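Local coordinates for protein vanadium-dependent bromoperoxidase (Corallina officinalis, PDB 1QHB) that catalyses the halogenation of organic substrates with bromide and hydrogen peroxide, using a bound vanadate as cofactor in a dodecameric assembly, at residues 7-10 with 11-15; 75-78 with 79-82; 443-446 with 447-451; 511-515 with 516-520. All blocks are in the same frame, centred on the assembly; numbering follows the deposited sequence.

The four contacts are local and lie in series along the chain, so that none nests within or crosses another, and each joins segments that follow one another without a gap. Interaction 1 starts helix 11-28 from the N-terminal arm. Interaction 2, one turn of helix 72-84, is the next on the chain, its centre about 47 Å from that of interaction 1, and comes nearest to the vanadate site. A long stretch of chain then leads to interaction 3 on helix 439-456, on the far side of the chain's centre from interaction 1. Interaction 4 closes the hairpin of strands 510-512 and 519-521; its nearest atoms are about 22 Å from interaction 3.

Interaction 1 of 4, residues 7-10 with 11-15; sequences NLQS and RAKAS
Ser10 and Lys13 meet where the N-terminal arm turns into a helix, a worked example of N-capping. With chi1 at 76°, the Ser10 hydroxyl lies between its own backbone N and carbonyl carbon, and from there Ser10 OG accepts the amide of Lys13 N at 3.2 Å with an N-H...O angle of 157°. The same oxygen sits 3.2 Å from Lys13 CB, so the cap is snug as well as polar. Beside it the first helical bond runs from Ala14 N to Ser10 O, 3.1 Å long, and one residue thus serves two amides of the first turn through two different atoms.

The Gln9 side makes the looser half. Its side chain, extended beyond CG, runs past the start of the helix; NE2 comes to 3.6 Å from Ala14 CA and OE1 to 3.6 Å from Lys13 CG, touches without a polar partner in this turn. Gln9 NE2 instead bonds to Asp17 OD2, one turn beyond Lys13 on the same helix, and Lys13 NZ makes a long, weak ion pair with the other oxygen of that carboxylate.

Arg11 turns away from the arm, and its guanidinium goes to a neighbouring subunit, in a salt bridge with Asp138 there. The turn opens helix 11-28, packed by Ala12 and Ala14 against Leu27 and Phe132 of that subunit, while the arm before it runs along further copies of the protein.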
# COMPACT_ATOMS: atom_id res chain seq x y z
N ASN A 7 -13.58 -7.13 13.80
CA ASN A 7 -13.25 -6.15 14.81
C ASN A 7 -14.15 -4.95 14.53
O ASN A 7 -14.67 -4.83 13.44
CB ASN A 7 -11.77 -5.73 14.73
CG ASN A 7 -11.45 -5.15 13.37
OD1 ASN A 7 -11.36 -5.92 12.42
ND2 ASN A 7 -11.31 -3.84 13.32
N LEU A 8 -14.38 -4.15 15.54
CA LEU A 8 -15.08 -2.90 15.38
C LEU A 8 -14.00 -1.88 15.00
O LEU A 8 -12.80 -2.09 15.17
CB LEU A 8 -15.61 -2.55 16.77
CG LEU A 8 -16.66 -3.51 17.33
CD1 LEU A 8 -16.95 -3.19 18.79
CD2 LEU A 8 -17.92 -3.33 16.46
N GLN A 9 -14.49 -0.72 14.57
CA GLN A 9 -13.63 0.42 14.36
C GLN A 9 -14.43 1.62 14.84
O GLN A 9 -15.63 1.46 15.10
CB GLN A 9 -13.17 0.51 12.92
CG GLN A 9 -14.24 0.57 11.85
CD GLN A 9 -13.59 0.35 10.48
OE1 GLN A 9 -12.37 0.23 10.38
NE2 GLN A 9 -14.40 0.30 9.44
N SER A 10 -13.78 2.75 14.96
CA SER A 10 -14.47 3.98 15.32
C SER A 10 -15.62 4.22 14.36
O SER A 10 -15.57 3.76 13.22
CB SER A 10 -13.42 5.12 15.22
OG SER A 10 -13.22 5.40 13.86
N ARG A 11 -16.61 5.03 14.77
CA ARG A 11 -17.74 5.38 13.93
C ARG A 11 -17.30 6.14 12.69
O ARG A 11 -17.73 5.81 11.58
CB ARG A 11 -18.70 6.26 14.78
CG ARG A 11 -19.86 6.83 13.99
CD ARG A 11 -20.82 5.74 13.54
NE ARG A 11 -21.87 6.34 12.71
CZ ARG A 11 -23.01 5.81 12.27
NH1 ARG A 11 -23.39 4.58 12.60
NH2 ARG A 11 -23.82 6.48 11.48
N ALA A 12 -16.42 7.11 12.84
CA ALA A 12 -15.93 7.92 11.73
C ALA A 12 -15.33 7.05 10.64
O ALA A 12 -15.59 7.18 9.46
CB ALA A 12 -14.91 8.95 12.25
N LYS A 13 -14.51 6.07 11.03
CA LYS A 13 -13.85 5.18 10.09
C LYS A 13 -14.77 4.22 9.38
O LYS A 13 -14.66 3.91 8.19
CB LYS A 13 -12.76 4.40 10.83
CG LYS A 13 -11.77 3.79 9.87
CD LYS A 13 -11.11 4.81 8.95
CE LYS A 13 -9.90 4.21 8.25
NZ LYS A 13 -10.16 2.81 7.79
N ALA A 14 -15.80 3.73 10.09
CA ALA A 14 -16.84 2.89 9.52
C ALA A 14 -17.63 3.74 8.52
O ALA A 14 -18.10 3.18 7.53
CB ALA A 14 -17.81 2.40 10.60
N SER A 15 -17.89 5.02 8.82
CA SER A 15 -18.63 5.85 7.86
C SER A 15 -17.80 6.03 6.60
O SER A 15 -18.29 5.88 5.50
CB SER A 15 -18.90 7.27 8.45
OG SER A 15 -19.55 8.04 7.45

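Interaction 2 of 4, residues 75-78 with 79-82; sequences FLAF and VRAI
Ile82 CD1 rests squarely over one face of the Phe78 ring, a CH-pi contact 3.7 Å from the ring centroid and 12° off its normal. One turn earlier, Val79 CG2 meets the Phe75 ring less centrally, 3.6 Å from Phe75 CE2. Under these pairs every carbonyl from Phe75 to Phe78 is taken by the amide four residues on: Val79 N gives to Phe75 O at 2.9 Å, and Ala81 N likewise to Ala77 O, while Arg80 N reaches Leu76 O over a longer 3.3 Å and Ile82 N bonds to Phe78 O. This is the alpha-helical i to i+4 pattern, within helix 72-84, with an aromatic and an aliphatic residue paired at the same spacing. Arg80, bent at chi3 (-67°), folds back so that one face of its guanidinium covers Leu76 O and Ala77 CA, each 3.6 Å above the plane. Further along, Ile82 O accepts from Ser127 OG, and Arg80 O from Asn581 ND2 of a neighbouring subunit. Were Phe78 an alanine, Ile82 CD1 would probably lose its aromatic floor and a gap would open beside Trp123 and Phe399. The Phe78 side chain lies about 8 Å from that of His478, the probable active-site histidine.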
# COMPACT_ATOMS: atom_id res chain seq x y z
N PHE A 75 -21.14 24.43 -35.92
CA PHE A 75 -21.53 23.21 -35.21
C PHE A 75 -20.33 22.50 -34.60
O PHE A 75 -20.37 22.08 -33.45
CB PHE A 75 -22.27 22.28 -36.17
CG PHE A 75 -22.74 21.02 -35.49
CD1 PHE A 75 -23.90 21.01 -34.80
CD2 PHE A 75 -22.00 19.83 -35.57
CE1 PHE A 75 -24.38 19.87 -34.15
CE2 PHE A 75 -22.45 18.70 -34.93
CZ PHE A 75 -23.66 18.70 -34.25
N LEU A 76 -19.23 22.42 -35.31
CA LEU A 76 -18.00 21.78 -34.86
C LEU A 76 -17.41 22.49 -33.65
O LEU A 76 -16.92 21.83 -32.75
CB LEU A 76 -16.97 21.66 -35.98
CG LEU A 76 -17.43 20.78 -37.14
CD1 LEU A 76 -16.56 20.95 -38.37
CD2 LEU A 76 -17.52 19.31 -36.69
N ALA A 77 -17.55 23.81 -33.55
CA ALA A 77 -17.05 24.55 -32.38
C ALA A 77 -17.97 24.28 -31.20
O ALA A 77 -17.52 24.11 -30.05
CB ALA A 77 -17.01 26.06 -32.65
N PHE A 78 -19.28 24.17 -31.48
CA PHE A 78 -20.29 23.85 -30.48
C PHE A 78 -20.02 22.48 -29.85
O PHE A 78 -20.10 22.31 -28.62
CB PHE A 78 -21.64 23.84 -31.16
CG PHE A 78 -22.85 23.37 -30.41
CD1 PHE A 78 -23.26 23.99 -29.25
CD2 PHE A 78 -23.62 22.32 -30.90
CE1 PHE A 78 -24.41 23.56 -28.58
CE2 PHE A 78 -24.74 21.88 -30.24
CZ PHE A 78 -25.14 22.51 -29.07
N VAL A 79 -19.67 21.49 -30.65
CA VAL A 79 -19.33 20.16 -30.13
C VAL A 79 -18.11 20.22 -29.23
O VAL A 79 -18.07 19.66 -28.13
CB VAL A 79 -19.12 19.16 -31.28
CG1 VAL A 79 -18.58 17.83 -30.78
CG2 VAL A 79 -20.52 18.95 -31.85
N ARG A 80 -17.07 20.96 -29.62
CA ARG A 80 -15.87 21.07 -28.80
C ARG A 80 -16.24 21.70 -27.47
O ARG A 80 -15.80 21.27 -26.41
CB ARG A 80 -14.77 21.91 -29.46
CG ARG A 80 -14.09 21.19 -30.61
CD ARG A 80 -12.81 21.89 -31.03
NE ARG A 80 -13.05 23.19 -31.60
CZ ARG A 80 -13.38 23.55 -32.84
NH1 ARG A 80 -13.55 22.70 -33.83
NH2 ARG A 80 -13.51 24.85 -33.11
N ALA A 81 -17.06 22.77 -27.51
CA ALA A 81 -17.50 23.42 -26.28
C ALA A 81 -18.25 22.48 -25.34
O ALA A 81 -18.11 22.58 -24.14
CB ALA A 81 -18.40 24.65 -26.58
N ILE A 82 -19.09 21.60 -25.88
CA ILE A 82 -19.85 20.64 -25.11
C ILE A 82 -18.92 19.68 -24.37
O ILE A 82 -19.16 19.21 -23.27
CB ILE A 82 -20.70 19.83 -26.13
CG1 ILE A 82 -21.97 20.61 -26.46
CG2 ILE A 82 -21.03 18.44 -25.59
CD1 ILE A 82 -22.61 20.16 -27.79

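Interaction 3 of 4, residues 443-446 with 447-451; sequences DDSA and SSNEK
Asn449 carries its CG anti to the carbonyl carbon and beside the backbone N (chi1 -72°), a torsion that folds the amide back over the preceding turn, where CG lies 3.3 Å from Ser445 O. Ser445, with chi1 at 144°, away from the usual staggered positions, turns its hydroxyl toward that amide, yet Ser445 OG stands 3.8 Å from Asn449 ND2, too far to grip it. The main chain does the binding: Asn449 N donates to Ser445 O at 2.7 Å, almost straight at 165°, so this one carbonyl takes the amide hydrogen and also lies under the side-chain amide. On either side of that bond the alpha-helical pattern repeats, with Ser448 N to Asp444 O and Glu450 N to Ala446 O each at 2.9 Å, while Ser447 N to Asp443 O stretches to 3.2 Å.

The turn belongs to helix 439-456, which has a buried and an exposed flank. Ser445 and Ser448 pack on helix 153-167, through Tyr163 and Leu167, whereas Asp443 and Glu450 are exposed. Asn449 ND2 reaches the loop beyond the helix and bonds to both Leu466 O and Ser464 O. A leucine in place of Asn449 would probably leave those two loop carbonyls without their donor and free that loop to shift against the helix.

Chemically, a buried amide thus spends its N-H groups on a neighbouring loop, and Asp444 finds its mate in Arg191, whose salt bridge probably offsets that acidic charge.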
# COMPACT_ATOMS: atom_id res chain seq x y z
N ASP A 443 -51.24 16.88 -46.32
CA ASP A 443 -52.31 17.63 -46.97
C ASP A 443 -53.23 18.23 -45.88
O ASP A 443 -53.52 19.44 -45.90
CB ASP A 443 -53.20 16.76 -47.87
CG ASP A 443 -52.47 16.27 -49.10
OD1 ASP A 443 -51.75 17.07 -49.74
OD2 ASP A 443 -52.59 15.08 -49.46
N ASP A 444 -53.59 17.40 -44.91
CA ASP A 444 -54.38 17.91 -43.79
C ASP A 444 -53.68 18.98 -42.99
O ASP A 444 -54.31 19.96 -42.54
CB ASP A 444 -54.69 16.74 -42.83
CG ASP A 444 -55.67 15.80 -43.52
OD1 ASP A 444 -56.34 16.20 -44.50
OD2 ASP A 444 -55.78 14.65 -43.10
N SER A 445 -52.37 18.79 -42.81
CA SER A 445 -51.58 19.73 -42.00
C SER A 445 -51.37 21.01 -42.73
O SER A 445 -51.47 22.10 -42.12
CB SER A 445 -50.30 18.95 -41.63
OG SER A 445 -49.15 19.75 -41.59
N ALA A 446 -51.09 21.01 -44.05
CA ALA A 446 -50.96 22.28 -44.79
C ALA A 446 -52.23 23.10 -44.66
O ALA A 446 -52.22 24.32 -44.49
CB ALA A 446 -50.73 22.02 -46.29
N SER A 447 -53.38 22.44 -44.66
CA SER A 447 -54.68 23.12 -44.58
C SER A 447 -54.86 23.65 -43.18
O SER A 447 -55.18 24.82 -43.00
CB SER A 447 -55.75 22.13 -45.04
OG SER A 447 -57.04 22.52 -44.60
N SER A 448 -54.49 22.86 -42.16
CA SER A 448 -54.59 23.41 -40.79
C SER A 448 -53.61 24.57 -40.62
O SER A 448 -53.99 25.54 -39.99
CB SER A 448 -54.36 22.29 -39.77
OG SER A 448 -54.27 22.81 -38.44
N ASN A 449 -52.38 24.48 -41.13
CA ASN A 449 -51.40 25.56 -40.97
C ASN A 449 -51.80 26.83 -41.72
O ASN A 449 -51.51 27.95 -41.27
CB ASN A 449 -50.04 25.07 -41.45
CG ASN A 449 -49.40 24.05 -40.51
OD1 ASN A 449 -49.91 23.82 -39.42
ND2 ASN A 449 -48.31 23.38 -40.83
N GLU A 450 -52.45 26.68 -42.89
CA GLU A 450 -52.90 27.88 -43.62
C GLU A 450 -53.90 28.64 -42.75
O GLU A 450 -53.69 29.85 -42.55
CB GLU A 450 -53.51 27.55 -44.97
CG GLU A 450 -54.07 28.76 -45.71
CD GLU A 450 -54.70 28.40 -47.04
OE1 GLU A 450 -55.11 27.24 -47.25
OE2 GLU A 450 -54.78 29.30 -47.91
N LYS A 451 -54.84 27.88 -42.11
CA LYS A 451 -55.75 28.63 -41.23
C LYS A 451 -55.01 29.28 -40.10
O LYS A 451 -55.33 30.41 -39.73
CB LYS A 451 -56.82 27.69 -40.63
CG LYS A 451 -57.67 27.02 -41.69
CD LYS A 451 -58.41 25.83 -41.07
CE LYS A 451 -59.22 25.12 -42.14
NZ LYS A 451 -60.30 24.28 -41.55

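Interaction 4 of 4, residues 511-515 with 516-520; sequences EVDTD and EDKLV
Asp513 and Glu516 meet at the turn of a short hairpin, and the Asp513 side chain accounts for much of it. Its CB lies 3.5 Å from Lys518 O and 3.8 Å from Lys518 CG. Because CG is anti to the backbone N (chi1 -173°), the carboxylate is swung across the turn, CG itself coming within 4.1 Å of Val520 CG1. Of the two oxygens, Asp513 OD1 touches that methyl, Val520 CG1, at 3.5 Å, whereas OD2 is gripped twice: Glu516 N donates to its anti lone pair at 2.7 Å, and Asp515 N comes from above the carboxylate plane at 2.8 Å. The bond to Asp515, two residues on, makes this an Asx turn.

It opens the loop 513-518 that links the two strands of an antiparallel hairpin, 510-512 with 519-521. Glu511 and Val520 form a hydrogen-bonded pair joined by Glu511 N to Val520 O and Val520 N to Glu511 O, while Val512 and Leu519 form a non-hydrogen-bonded pair. Where the strands give way to the turn, Asp513 N donates to Lys518 O in a nearly straight bond (178°).

Acidic groups crowd here, Asp513 OD2 standing 4.5 Å from Glu516 OE2. Lys518, its chain extended beyond CG, bridges back to Glu516 through NZ and OE2 at 3.0 Å and probably eases that repulsion. Asp517, at the centre of an inverse gamma turn, holds Arg281 in a salt bridge, and Arg321 bonds to Glu516 O.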
# COMPACT_ATOMS: atom_id res chain seq x y z
N GLU A 511 -62.63 8.75 -14.43
CA GLU A 511 -62.26 9.41 -15.69
C GLU A 511 -62.86 10.83 -15.64
O GLU A 511 -63.74 11.06 -14.78
CB GLU A 511 -62.83 8.70 -16.88
CG GLU A 511 -62.14 7.43 -17.32
CD GLU A 511 -62.96 6.74 -18.42
OE1 GLU A 511 -63.07 7.41 -19.46
OE2 GLU A 511 -63.44 5.61 -18.22
N VAL A 512 -62.51 11.64 -16.61
CA VAL A 512 -63.06 13.01 -16.65
C VAL A 512 -64.37 12.92 -17.45
O VAL A 512 -64.47 12.30 -18.49
CB VAL A 512 -62.06 14.00 -17.24
CG1 VAL A 512 -62.64 15.40 -17.41
CG2 VAL A 512 -60.78 14.14 -16.39
N ASP A 513 -65.44 13.52 -16.96
CA ASP A 513 -66.74 13.52 -17.62
C ASP A 513 -66.70 14.17 -18.99
O ASP A 513 -66.01 15.15 -19.29
CB ASP A 513 -67.71 14.28 -16.72
CG ASP A 513 -69.14 14.23 -17.19
OD1 ASP A 513 -69.74 13.16 -17.12
OD2 ASP A 513 -69.69 15.22 -17.69
N THR A 514 -67.44 13.68 -19.93
CA THR A 514 -67.52 14.24 -21.27
C THR A 514 -68.28 15.58 -21.31
O THR A 514 -68.00 16.35 -22.23
CB THR A 514 -68.27 13.29 -22.22
OG1 THR A 514 -69.57 13.09 -21.62
CG2 THR A 514 -67.57 11.96 -22.42
N ASP A 515 -69.15 15.89 -20.36
CA ASP A 515 -69.90 17.13 -20.41
C ASP A 515 -69.49 18.22 -19.45
O ASP A 515 -69.59 19.40 -19.74
CB ASP A 515 -71.41 16.85 -20.13
CG ASP A 515 -72.01 16.04 -21.27
OD1 ASP A 515 -71.79 16.42 -22.43
OD2 ASP A 515 -72.68 15.03 -20.98
N GLU A 516 -69.12 17.85 -18.23
CA GLU A 516 -68.75 18.80 -17.19
C GLU A 516 -67.31 18.66 -16.75
O GLU A 516 -66.69 17.60 -16.93
CB GLU A 516 -69.63 18.45 -15.99
CG GLU A 516 -71.12 18.56 -16.28
CD GLU A 516 -71.99 18.35 -15.06
OE1 GLU A 516 -72.07 19.26 -14.20
OE2 GLU A 516 -72.60 17.27 -14.95
N ASP A 517 -66.80 19.66 -16.05
CA ASP A 517 -65.45 19.57 -15.52
C ASP A 517 -65.46 18.78 -14.23
O ASP A 517 -65.35 19.35 -13.13
CB ASP A 517 -64.90 20.98 -15.31
CG ASP A 517 -63.48 20.94 -14.74
OD1 ASP A 517 -62.80 19.94 -15.08
OD2 ASP A 517 -63.07 21.82 -13.99
N LYS A 518 -65.69 17.48 -14.25
CA LYS A 518 -65.75 16.70 -13.02
C LYS A 518 -65.31 15.27 -13.27
O LYS A 518 -65.17 14.85 -14.42
CB LYS A 518 -67.18 16.71 -12.48
CG LYS A 518 -68.15 15.86 -13.26
CD LYS A 518 -69.52 15.88 -12.58
CE LYS A 518 -70.56 15.15 -13.40
NZ LYS A 518 -71.93 15.29 -12.86
N LEU A 519 -65.06 14.54 -12.19
CA LEU A 519 -64.67 13.15 -12.28
C LEU A 519 -65.89 12.24 -12.25
O LEU A 519 -66.76 12.50 -11.43
CB LEU A 519 -63.82 12.80 -11.02
CG LEU A 519 -62.41 13.37 -11.00
CD1 LEU A 519 -61.67 13.00 -9.72
CD2 LEU A 519 -61.61 12.90 -12.21
N VAL A 520 -65.96 11.19 -13.06
CA VAL A 520 -67.07 10.26 -13.01
C VAL A 520 -66.50 8.84 -12.95
O VAL A 520 -65.40 8.60 -13.41
CB VAL A 520 -68.06 10.27 -14.19
CG1 VAL A 520 -68.88 11.54 -14.16
CG2 VAL A 520 -67.32 10.08 -15.52